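Local coordinates for Mll7089 protein (Mesorhizobium loti, PDB 2OZ8), which is of unknown function but probably binds magnesium and may act as a hydro-lyase, as some relatives in the mandelate racemase group do, at residues Ile21-Ser24 and Gln25-Ala28; Arg79-Ala82 and Leu83-Val87; Ala148-Ser151 and Leu152-Ala156; Cys186-Ala189 and Gly190-Val193; Gly257-Leu260 and Leu261-His265. One frame throughout, in Å; residues are numbered along the deposited sequence. Where two conformers were deposited one is given.

Contact 1: Ile21-Ser24 and Gln25-Ala28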
loop_
_atom_site.group_PDB
_atom_site.type_symbol
_atom_site.label_atom_id
_atom_site.label_comp_id
_atom_site.label_asym_id
_atom_site.label_seq_id
_atom_site.Cartn_x
_atom_site.Cartn_y
_atom_site.Cartn_z
ATOM N N ILE A 21 -8.073 39.280 20.206
ATOM C CA ILE A 21 -8.357 38.131 19.338
ATOM C C ILE A 21 -7.415 36.980 19.640
ATOM O O ILE A 21 -6.340 37.178 20.158
ATOM C CB ILE A 21 -8.281 38.429 17.805
ATOM C CG1 ILE A 21 -6.831 38.653 17.350
ATOM C CG2 ILE A 21 -9.272 39.496 17.419
ATOM C CD1 ILE A 21 -6.624 38.564 15.873
ATOM N N GLY A 22 -7.826 35.776 19.321
ATOM C CA GLY A 22 -6.892 34.672 19.350
ATOM C C GLY A 22 -7.546 33.323 19.415
ATOM O O GLY A 22 -8.758 33.174 19.213
ATOM N N ASP A 23 -6.721 32.348 19.762
ATOM C CA ASP A 23 -7.110 30.945 19.719
ATOM C C ASP A 23 -6.265 30.203 20.741
ATOM O O ASP A 23 -5.543 30.815 21.523
ATOM C CB ASP A 23 -6.868 30.393 18.323
ATOM C CG ASP A 23 -5.427 30.560 17.876
ATOM O OD1 ASP A 23 -4.493 30.301 18.680
ATOM O OD2 ASP A 23 -5.204 30.957 16.730
ATOM N N SER A 24 -6.324 28.880 20.710
ATOM C CA SER A 24 -5.752 28.093 21.780
ATOM C C SER A 24 -4.251 28.269 21.855
ATOM O O SER A 24 -3.656 27.881 22.814
ATOM C CB SER A 24 -6.117 26.614 21.598
ATOM O OG SER A 24 -5.406 26.051 20.521
ATOM N N GLN A 25 -3.656 28.842 20.823
ATOM C CA GLN A 25 -2.202 28.951 20.665
ATOM C C GLN A 25 -1.691 30.391 20.797
ATOM O O GLN A 25 -0.550 30.615 21.154
ATOM C CB GLN A 25 -1.783 28.486 19.262
ATOM C CG GLN A 25 -1.459 27.007 19.101
ATOM C CD GLN A 25 -0.688 26.723 17.800
ATOM O OE1 GLN A 25 -1.259 26.277 16.776
ATOM N NE2 GLN A 25 0.609 26.984 17.836
ATOM N N VAL A 26 -2.547 31.365 20.471
ATOM C CA VAL A 26 -2.105 32.719 20.164
ATOM C C VAL A 26 -3.068 33.799 20.688
ATOM O O VAL A 26 -4.290 33.578 20.777
ATOM C CB VAL A 26 -1.917 32.797 18.598
ATOM C CG1 VAL A 26 -2.345 34.105 18.009
ATOM C CG2 VAL A 26 -0.490 32.392 18.172
ATOM N N ARG A 27 -2.513 34.958 21.030
ATOM C CA ARG A 27 -3.264 36.132 21.539
ATOM C C ARG A 27 -2.721 37.376 20.801
ATOM O O ARG A 27 -1.508 37.472 20.542
ATOM C CB ARG A 27 -3.055 36.263 23.066
ATOM C CG ARG A 27 -3.952 37.276 23.816
ATOM C CD ARG A 27 -3.898 37.202 25.404
ATOM N NE ARG A 27 -4.586 38.352 26.027
ATOM C CZ ARG A 27 -5.358 38.320 27.130
ATOM N NH1 ARG A 27 -5.592 37.193 27.810
ATOM N NH2 ARG A 27 -5.919 39.449 27.561
ATOM N N ALA A 28 -3.605 38.296 20.429
ATOM C CA ALA A 28 -3.203 39.565 19.808
ATOM C C ALA A 28 -4.191 40.660 20.100
ATOM O O ALA A 28 -5.385 40.467 19.892
ATOM C CB ALA A 28 -3.033 39.435 18.284
#

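Contact 2: Arg79-Ala82 and Leu83-Val87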
loop_
_atom_site.group_PDB
_atom_site.type_symbol
_atom_site.label_atom_id
_atom_site.label_comp_id
_atom_site.label_asym_id
_atom_site.label_seq_id
_atom_site.Cartn_x
_atom_site.Cartn_y
_atom_site.Cartn_z
ATOM N N ARG A 79 3.332 43.286 -17.395
ATOM C CA ARG A 79 1.913 43.465 -17.261
ATOM C C ARG A 79 1.383 42.556 -16.140
ATOM O O ARG A 79 1.705 41.371 -16.083
ATOM C CB ARG A 79 1.245 43.101 -18.560
ATOM C CG ARG A 79 1.427 44.100 -19.693
ATOM C CD ARG A 79 0.398 45.250 -19.716
ATOM N NE ARG A 79 -0.996 44.818 -19.599
ATOM C CZ ARG A 79 -1.794 44.535 -20.628
ATOM N NH1 ARG A 79 -1.369 44.618 -21.889
ATOM N NH2 ARG A 79 -3.028 44.182 -20.398
ATOM N N ALA A 80 0.560 43.106 -15.266
ATOM C CA ALA A 80 -0.066 42.331 -14.224
ATOM C C ALA A 80 -0.742 41.026 -14.772
ATOM O O ALA A 80 -0.448 39.955 -14.265
ATOM C CB ALA A 80 -1.039 43.198 -13.420
ATOM N N ILE A 81 -1.566 41.122 -15.826
ATOM C CA ILE A 81 -2.284 39.969 -16.370
ATOM C C ILE A 81 -1.346 38.892 -16.930
ATOM O O ILE A 81 -1.716 37.715 -16.968
ATOM C CB ILE A 81 -3.409 40.380 -17.390
ATOM C CG1 ILE A 81 -4.402 39.222 -17.701
ATOM C CG2 ILE A 81 -2.835 41.044 -18.670
ATOM C CD1 ILE A 81 -5.410 38.850 -16.580
ATOM N N ALA A 82 -0.124 39.261 -17.324
ATOM C CA ALA A 82 0.840 38.242 -17.729
ATOM C C ALA A 82 1.419 37.555 -16.506
ATOM O O ALA A 82 1.561 36.355 -16.477
ATOM C CB ALA A 82 1.976 38.844 -18.609
ATOM N N LEU A 83 1.765 38.330 -15.491
ATOM C CA LEU A 83 2.476 37.799 -14.355
ATOM C C LEU A 83 1.655 36.794 -13.578
ATOM O O LEU A 83 2.198 35.825 -13.112
ATOM C CB LEU A 83 2.901 38.941 -13.437
ATOM C CG LEU A 83 4.042 39.808 -13.947
ATOM C CD1 LEU A 83 4.107 41.023 -13.048
ATOM C CD2 LEU A 83 5.344 39.093 -13.900
ATOM N N VAL A 84 0.359 37.050 -13.424
ATOM C CA VAL A 84 -0.533 36.164 -12.690
ATOM C C VAL A 84 -0.718 34.806 -13.389
ATOM O O VAL A 84 -1.280 33.878 -12.811
ATOM C CB VAL A 84 -1.974 36.808 -12.431
ATOM C CG1 VAL A 84 -1.873 38.069 -11.555
ATOM C CG2 VAL A 84 -2.717 37.065 -13.721
ATOM N N HIS A 85 -0.256 34.684 -14.632
ATOM C CA HIS A 85 -0.389 33.381 -15.315
ATOM C C HIS A 85 0.865 32.583 -15.233
ATOM O O HIS A 85 0.840 31.394 -15.490
ATOM C CB HIS A 85 -0.854 33.501 -16.768
ATOM C CG HIS A 85 -2.282 33.900 -16.884
ATOM N ND1 HIS A 85 -2.667 35.128 -17.351
ATOM C CD2 HIS A 85 -3.419 33.252 -16.548
ATOM C CE1 HIS A 85 -3.988 35.216 -17.317
ATOM N NE2 HIS A 85 -4.469 34.093 -16.829
ATOM N N ARG A 86 1.953 33.228 -14.833
ATOM C CA ARG A 86 3.225 32.552 -14.824
ATOM C C ARG A 86 3.158 31.286 -13.992
ATOM O O ARG A 86 2.573 31.285 -12.910
ATOM C CB ARG A 86 4.318 33.455 -14.273
ATOM C CG ARG A 86 5.725 32.872 -14.476
ATOM C CD ARG A 86 6.668 34.058 -14.474
ATOM N NE ARG A 86 6.605 34.835 -15.713
ATOM C CZ ARG A 86 7.260 35.959 -15.898
ATOM N NH1 ARG A 86 7.985 36.453 -14.899
ATOM N NH2 ARG A 86 7.194 36.574 -17.074
ATOM N N VAL A 87 3.740 30.228 -14.551
ATOM C CA VAL A 87 4.039 28.966 -13.875
ATOM C C VAL A 87 5.538 28.934 -13.618
ATOM O O VAL A 87 6.327 28.963 -14.576
ATOM C CB VAL A 87 3.690 27.741 -14.767
ATOM C CG1 VAL A 87 4.189 26.476 -14.125
ATOM C CG2 VAL A 87 2.223 27.634 -14.966
#

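Contact 3: Ala148-Ser151 and Leu152-Ala156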
loop_
_atom_site.group_PDB
_atom_site.type_symbol
_atom_site.label_atom_id
_atom_site.label_comp_id
_atom_site.label_asym_id
_atom_site.label_seq_id
_atom_site.Cartn_x
_atom_site.Cartn_y
_atom_site.Cartn_z
ATOM N N ALA A 148 -18.058 39.641 26.735
ATOM C CA ALA A 148 -17.695 40.070 25.362
ATOM C C ALA A 148 -18.115 39.071 24.257
ATOM O O ALA A 148 -18.504 39.487 23.178
ATOM C CB ALA A 148 -16.235 40.371 25.272
ATOM N N PHE A 149 -18.030 37.769 24.556
ATOM C CA PHE A 149 -18.431 36.694 23.675
ATOM C C PHE A 149 -19.935 36.742 23.299
ATOM O O PHE A 149 -20.283 36.768 22.112
ATOM C CB PHE A 149 -17.995 35.378 24.344
ATOM C CG PHE A 149 -18.409 34.113 23.637
ATOM C CD1 PHE A 149 -17.513 33.452 22.773
ATOM C CD2 PHE A 149 -19.629 33.511 23.918
ATOM C CE1 PHE A 149 -17.861 32.213 22.142
ATOM C CE2 PHE A 149 -20.000 32.309 23.317
ATOM C CZ PHE A 149 -19.114 31.646 22.423
ATOM N N VAL A 150 -20.838 36.782 24.280
ATOM C CA VAL A 150 -22.279 36.795 23.918
ATOM C C VAL A 150 -22.615 38.081 23.189
ATOM O O VAL A 150 -23.458 38.127 22.274
ATOM C CB VAL A 150 -23.302 36.490 25.102
ATOM C CG1 VAL A 150 -22.643 36.434 26.385
ATOM C CG2 VAL A 150 -24.449 37.531 25.133
ATOM N N SER A 151 -21.915 39.120 23.596
ATOM C CA SER A 151 -22.120 40.402 23.005
ATOM C C SER A 151 -21.801 40.376 21.491
ATOM O O SER A 151 -22.605 40.831 20.667
ATOM C CB SER A 151 -21.316 41.432 23.778
ATOM O OG SER A 151 -21.297 42.592 23.007
ATOM N N LEU A 152 -20.652 39.801 21.116
ATOM C CA LEU A 152 -20.290 39.648 19.697
ATOM C C LEU A 152 -21.270 38.702 18.966
ATOM O O LEU A 152 -21.797 39.055 17.883
ATOM C CB LEU A 152 -18.849 39.134 19.601
ATOM C CG LEU A 152 -18.194 39.044 18.216
ATOM C CD1 LEU A 152 -16.670 38.970 18.397
ATOM C CD2 LEU A 152 -18.723 37.846 17.364
ATOM N N PHE A 153 -21.539 37.522 19.557
ATOM C CA PHE A 153 -22.360 36.539 18.853
ATOM C C PHE A 153 -23.827 36.913 18.787
ATOM O O PHE A 153 -24.459 36.669 17.780
ATOM C CB PHE A 153 -22.112 35.080 19.285
ATOM C CG PHE A 153 -20.802 34.522 18.771
ATOM C CD1 PHE A 153 -20.630 34.222 17.435
ATOM C CD2 PHE A 153 -19.750 34.309 19.617
ATOM C CE1 PHE A 153 -19.432 33.723 16.956
ATOM C CE2 PHE A 153 -18.525 33.836 19.142
ATOM C CZ PHE A 153 -18.372 33.546 17.823
ATOM N N SER A 154 -24.369 37.569 19.812
ATOM C CA SER A 154 -25.723 38.092 19.655
ATOM C C SER A 154 -25.790 39.341 18.717
ATOM O O SER A 154 -26.759 39.509 17.965
ATOM C CB SER A 154 -26.399 38.308 21.003
ATOM O OG SER A 154 -25.703 39.299 21.696
ATOM N N HIS A 155 -24.768 40.183 18.698
ATOM C CA HIS A 155 -24.701 41.116 17.574
ATOM C C HIS A 155 -24.703 40.403 16.198
ATOM O O HIS A 155 -25.512 40.754 15.330
ATOM C CB HIS A 155 -23.519 42.071 17.651
ATOM C CG HIS A 155 -23.559 43.134 16.590
ATOM N ND1 HIS A 155 -22.643 43.204 15.558
ATOM C CD2 HIS A 155 -24.435 44.151 16.388
ATOM C CE1 HIS A 155 -22.945 44.229 14.783
ATOM N NE2 HIS A 155 -24.027 44.821 15.265
ATOM N N ALA A 156 -23.850 39.396 15.978
ATOM C CA ALA A 156 -23.903 38.717 14.673
ATOM C C ALA A 156 -25.317 38.188 14.306
ATOM O O ALA A 156 -25.781 38.355 13.159
ATOM C CB ALA A 156 -22.861 37.620 14.557
#

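Contact 4: Cys186-Ala189 and Gly190-Val193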
loop_
_atom_site.group_PDB
_atom_site.type_symbol
_atom_site.label_atom_id
_atom_site.label_comp_id
_atom_site.label_asym_id
_atom_site.label_seq_id
_atom_site.Cartn_x
_atom_site.Cartn_y
_atom_site.Cartn_z
ATOM N N CYS A 186 -27.384 32.508 22.745
ATOM C CA CYS A 186 -27.490 33.796 22.067
ATOM C C CYS A 186 -27.720 33.812 20.565
ATOM O O CYS A 186 -27.725 34.880 19.949
ATOM C CB CYS A 186 -26.412 34.784 22.503
ATOM S SG CYS A 186 -24.687 34.328 22.440
ATOM N N VAL A 187 -27.983 32.641 20.002
ATOM C CA VAL A 187 -28.318 32.522 18.609
ATOM C C VAL A 187 -29.623 31.754 18.346
ATOM O O VAL A 187 -30.036 30.897 19.139
ATOM C CB VAL A 187 -27.118 31.969 17.760
ATOM C CG1 VAL A 187 -25.898 32.837 17.969
ATOM C CG2 VAL A 187 -26.844 30.467 17.999
ATOM N N PRO A 188 -30.301 32.081 17.238
ATOM C CA PRO A 188 -31.543 31.347 16.957
ATOM C C PRO A 188 -31.310 29.861 16.942
ATOM O O PRO A 188 -30.220 29.428 16.569
ATOM C CB PRO A 188 -31.950 31.831 15.567
ATOM C CG PRO A 188 -31.305 33.212 15.456
ATOM C CD PRO A 188 -30.014 33.121 16.224
ATOM N N ALA A 189 -32.334 29.094 17.352
ATOM C CA ALA A 189 -32.341 27.617 17.227
ATOM C C ALA A 189 -32.064 27.188 15.795
ATOM O O ALA A 189 -32.636 27.740 14.840
ATOM C CB ALA A 189 -33.681 27.021 17.676
ATOM N N GLY A 190 -31.206 26.189 15.642
ATOM C CA GLY A 190 -30.970 25.628 14.285
ATOM C C GLY A 190 -29.999 26.416 13.404
ATOM O O GLY A 190 -29.909 26.159 12.217
ATOM N N SER A 191 -29.304 27.383 14.016
ATOM C CA SER A 191 -28.080 27.978 13.517
ATOM C C SER A 191 -26.962 26.943 13.304
ATOM O O SER A 191 -26.906 25.955 14.004
ATOM C CB SER A 191 -27.599 28.967 14.546
ATOM O OG SER A 191 -28.503 30.036 14.583
ATOM N N LYS A 192 -26.064 27.204 12.361
ATOM C CA LYS A 192 -24.974 26.305 12.027
ATOM C C LYS A 192 -23.799 26.645 12.939
ATOM O O LYS A 192 -23.547 27.833 13.223
ATOM C CB LYS A 192 -24.640 26.472 10.527
ATOM C CG LYS A 192 -25.627 25.754 9.606
ATOM C CD LYS A 192 -25.957 26.544 8.352
ATOM C CE LYS A 192 -26.596 25.644 7.147
ATOM N NZ LYS A 192 -26.623 26.310 5.670
ATOM N N VAL A 193 -23.092 25.624 13.449
ATOM C CA VAL A 193 -21.962 25.876 14.381
ATOM C C VAL A 193 -20.659 25.177 13.964
ATOM O O VAL A 193 -20.670 23.997 13.606
ATOM C CB VAL A 193 -22.345 25.492 15.871
ATOM C CG1 VAL A 193 -21.186 25.672 16.806
ATOM C CG2 VAL A 193 -23.561 26.328 16.356
#

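Contact 5: Gly257-Leu260 and Leu261-His265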
loop_
_atom_site.group_PDB
_atom_site.type_symbol
_atom_site.label_atom_id
_atom_site.label_comp_id
_atom_site.label_asym_id
_atom_site.label_seq_id
_atom_site.Cartn_x
_atom_site.Cartn_y
_atom_site.Cartn_z
ATOM N N GLY A 257 1.782 22.254 0.428
ATOM C CA GLY A 257 1.258 21.570 1.577
ATOM C C GLY A 257 -0.204 21.200 1.454
ATOM O O GLY A 257 -0.591 20.126 1.905
ATOM N N LYS A 258 -1.009 22.101 0.881
ATOM C CA LYS A 258 -2.435 21.857 0.636
ATOM C C LYS A 258 -2.572 20.714 -0.359
ATOM O O LYS A 258 -3.363 19.776 -0.153
ATOM C CB LYS A 258 -3.159 23.113 0.106
ATOM C CG LYS A 258 -2.870 24.416 0.887
ATOM C CD LYS A 258 -4.078 25.365 0.879
ATOM C CE LYS A 258 -3.928 26.483 1.938
ATOM N NZ LYS A 258 -4.264 26.042 3.360
ATOM N N ARG A 259 -1.773 20.788 -1.422
ATOM C CA ARG A 259 -1.741 19.747 -2.418
ATOM C C ARG A 259 -1.376 18.385 -1.785
ATOM O O ARG A 259 -2.072 17.381 -2.015
ATOM C CB ARG A 259 -0.839 20.106 -3.588
ATOM C CG ARG A 259 -0.926 19.052 -4.708
ATOM C CD ARG A 259 0.036 19.265 -5.833
ATOM N NE ARG A 259 1.381 19.409 -5.310
ATOM C CZ ARG A 259 2.179 18.401 -5.013
ATOM N NH1 ARG A 259 1.788 17.163 -5.218
ATOM N NH2 ARG A 259 3.383 18.637 -4.537
ATOM N N LEU A 260 -0.337 18.366 -0.951
ATOM C CA LEU A 260 0.070 17.133 -0.285
ATOM C C LEU A 260 -1.010 16.613 0.671
ATOM O O LEU A 260 -1.222 15.385 0.798
ATOM C CB LEU A 260 1.403 17.325 0.440
ATOM C CG LEU A 260 2.659 17.349 -0.448
ATOM C CD1 LEU A 260 3.837 17.999 0.341
ATOM C CD2 LEU A 260 3.000 15.940 -0.939
ATOM N N LEU A 261 -1.707 17.554 1.307
ATOM C CA LEU A 261 -2.809 17.228 2.189
ATOM C C LEU A 261 -3.907 16.511 1.420
ATOM O O LEU A 261 -4.480 15.522 1.887
ATOM C CB LEU A 261 -3.350 18.492 2.831
ATOM C CG LEU A 261 -4.342 18.277 3.984
ATOM C CD1 LEU A 261 -3.638 17.782 5.277
ATOM C CD2 LEU A 261 -5.109 19.563 4.203
ATOM N N LEU A 262 -4.184 17.011 0.214
ATOM C CA LEU A 262 -5.165 16.375 -0.666
ATOM C C LEU A 262 -4.755 14.967 -1.071
ATOM O O LEU A 262 -5.565 14.056 -1.034
ATOM C CB LEU A 262 -5.476 17.269 -1.875
ATOM C CG LEU A 262 -6.180 18.606 -1.524
ATOM C CD1 LEU A 262 -6.444 19.446 -2.759
ATOM C CD2 LEU A 262 -7.503 18.386 -0.730
ATOM N N GLU A 263 -3.486 14.772 -1.409
ATOM C CA GLU A 263 -3.019 13.461 -1.809
ATOM C C GLU A 263 -3.137 12.428 -0.685
ATOM O O GLU A 263 -3.328 11.258 -0.925
ATOM C CB GLU A 263 -1.594 13.574 -2.313
ATOM C CG GLU A 263 -1.564 14.285 -3.621
ATOM C CD GLU A 263 -0.184 14.670 -4.124
ATOM O OE1 GLU A 263 0.832 14.080 -3.675
ATOM O OE2 GLU A 263 -0.154 15.555 -5.015
ATOM N N ALA A 264 -3.045 12.897 0.547
ATOM C CA ALA A 264 -3.141 12.075 1.710
ATOM C C ALA A 264 -4.590 11.800 2.116
ATOM O O ALA A 264 -4.798 11.070 3.091
ATOM C CB ALA A 264 -2.370 12.753 2.881
ATOM N N HIS A 265 -5.579 12.358 1.413
ATOM C CA HIS A 265 -7.010 12.133 1.734
ATOM C C HIS A 265 -7.405 12.555 3.148
ATOM O O HIS A 265 -8.244 11.923 3.771
ATOM C CB HIS A 265 -7.417 10.682 1.483
ATOM C CG HIS A 265 -7.014 10.185 0.132
ATOM N ND1 HIS A 265 -7.626 10.611 -1.034
ATOM C CD2 HIS A 265 -6.026 9.336 -0.242
ATOM C CE1 HIS A 265 -7.026 10.045 -2.066
ATOM N NE2 HIS A 265 -6.070 9.249 -1.609
#

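Contact 1: Ile21-Ser24 and Gln25-Ala28
I21 and A28 face each other as the antiparallel hydrogen-bonded pair of a tight beta hairpin, and the carboxylate of D23 holds its turn. With chi1 at 57°, CG of D23 stands between the backbone N and the carbonyl carbon, and this brings OD1 back over the turn. There OD1 accepts the N-H of Q25 at 2.7 Å through its anti lone pair, an Asx turn, and takes a weak second bond from V26 N, which gives its main bond to D23 O. Aspartate suits the place because its short arm reaches the N-H of Q25. An alanine here would take away OD1 and would probably leave Q25 N without its mate and the turn freer to flex. G22 has room only as glycine, since a CB would run into V26 O. The hairpin belongs to the N-terminal antiparallel sheet, and its tip leans on the barrel: S24 OG bonds to P197 O and D23 packs on N198, in the loop after strand 192-196. Farther down, CG1 of I21 lies 4.0 Å from A28 CB, joining two apolar side chains on one face of the sheet. Across the turn itself, D23 N gives its hydrogen to V26 O at 2.9 Å.

Contact 2: Arg79-Ala82 and Leu83-Val87
The imidazole of H85 lies alongside the side chain of I81, both pointing the same way, with H85 CE1 4.0 Å from I81 CD1. Its edge does the polar work: ND1 donates to I81 O at 2.8 Å, and the acceptor sits 30° out of the ring plane, making a somewhat bent bond. The torsion chi1 of -72° sets CG beside the backbone N and opposite the carbonyl carbon, which lets the ring fold back over the last turn of the short helix 80-83. V84 CG2 stands above one imidazole face, toward its rim, and also touches I81 O at 3.5 Å. A phenylalanine in place of H85 would keep the bulk but would probably leave I81 O without its side-chain donor and break the NE2 link to H85 of a neighbouring subunit. The chain leaves the helix through a type I beta turn, L83 to R86, closed by R86 N to L83 O (3.1 Å); one residue earlier, H85 N bonds to A82 O. L83 CD2 lies above one face of the R86 guanidinium, near its rim, and NE of R86 bonds to G127 O of the same neighbour. Small and branched apolar residues suit the inner side, where A80, I81 and V84 pack on L113, A114 and L110 of helix 103-118.

Contact 3: Ala148-Ser151 and Leu152-Ala156
F149 and F153, one helical turn apart, form the dense side of this contact. The edge of F153 meets the face of F149 in a T-shaped stack, with ring centroids 5.0 Å apart and planes at 62°. F153 CD2 stands over the centre of the F149 ring, and F153 CE2 comes within 3.5 Å of F149 CE1. The stems leave the helix in nearly the same direction, and differing first torsions turn the rings toward each other: CG of F149 is anti to its N (176°), whereas that of F153 lies beside its own (-74°). L152 CD2 lies over a face of the F153 ring. Large flat residues suit this side because helix 146-158 is the crossover helix of a beta-alpha-beta unit between parallel strands 132-138 and 163-167 of the barrel. F149 and F153 fill the space toward I166 and toward L183 of the next helix. V150 and S154, beside C186, form a second close, polar spot: S154 turns OG back to V150 O at 2.6 Å, while its own N-H reaches the same oxygen from the opposite face of the carbonyl plane, a double grip that lets a serine satisfy itself within the helix. S151 and H155 are looser and partly exposed to solvent, sharing the ordinary bond from H155 N to S151 O (3.0 Å); beyond its CB, 3.4 Å from S151 O, the imidazole of H155 leads away.

Contact 4: Cys186-Ala189 and Gly190-Val193
A chi1 of -68° puts OG of S191 beside its own backbone N, and from there both groups address one acceptor, the carbonyl oxygen of P188. The hydroxyl makes the stronger link, donating from OG to P188 O at 2.7 Å, tilted out of the carbonyl plane. The N-H of S191 adds a weak bond to P188 O at 3.4 Å. V187 adds an apolar neighbour: its CG2, standing between the backbone N and the carbonyl carbon, rests 3.8 Å from S191 CB and at the same distance from S191 OG, so that a methyl group covers the root of the hydroxyl. The CD of P188 approaches S191 OG to 3.8 Å as well. Together P188, A189, G190 and S191 make a type II beta turn, which delivers the chain from the end of helix 173-184 into strand 192-196 of the barrel. Each residue fits its post. The ring of P188 keeps phi fixed where the turn begins, A189 offers a small side chain at the exposed corner, and G190 takes a positive phi of 81°, at which a CB would collide with A189 O. S191 closes the turn with a side chain short enough to curl onto P188 O. Below the turn V187 and S191 both press on F164 of strand 163-167, while P188 touches A157 of helix 146-158. At the far end K192 bonds by its backbone to S162 and F164, beginning the parallel pairing with strand 163-167.

Contact 5: Gly257-Leu260 and Leu261-His265
L261 opens the next turn of the helix, donating from its N to G257 O at 2.9 Å, and its CB lies 3.2 Å from K258 O. With CG anti to the backbone N, the rest of its side chain leads away to L253 and to L270 of strand 269-272, where a branched aliphatic residue is well suited. L262 follows, bonding from its N to K258 O and bringing CG to within 3.3 Å of that oxygen; its side chain packs on I282 and L289 of helix 276-289. Helix 255-263 is the crossover helix of a beta-alpha-beta unit between parallel strands 246-249 and 269-272 of the barrel, so L261 and L262 make its inward flanks while E263 comes out on an exposed one. CG of E263 lies beside its backbone N (chi1 -70°), and the chain then runs extended until OE2 meets R259 NH1 at 2.5 Å, a salt bridge whose hydrogen bond is weak because it is bent. OE2 arrives at the edge of the guanidinium, near its plane, and the carboxylate is turned 52° against it. R259 reaches this position by bending at chi3, while L260 CD2 lies 4.0 Å from E263 OE1. A264, whose small side chain rests beside H232, bonds from its N to L260 O, and its own O accepts from R236. H265 takes a positive phi of 59° in a Schellman motif that ends the helix, its N bonding to L262 O at 3.0 Å, and E263 O lies 3.2 Å above one face of its imidazole.

From the N terminus, the five contacts follow in series; each closes only a turn of its own, and none encloses or crosses another. Contact 1 joins two strands of the N-terminal sheet beside the barrel. Contact 2, about 36 Å away between centres and on the opposite side of the chain's centre, ends a short helix before helix 103-118. Contacts 3, 4 and 5 all lie in the barrel domain. Contacts 3 and 4 touch directly, V150 CB standing 3.7 Å from C186 SG, so that helix 146-158 meets the loop between helix 173-184 and the turn before strand 192-196. Contact 5 lies about 32 Å from contact 4 between centres, in a later beta-alpha-beta unit.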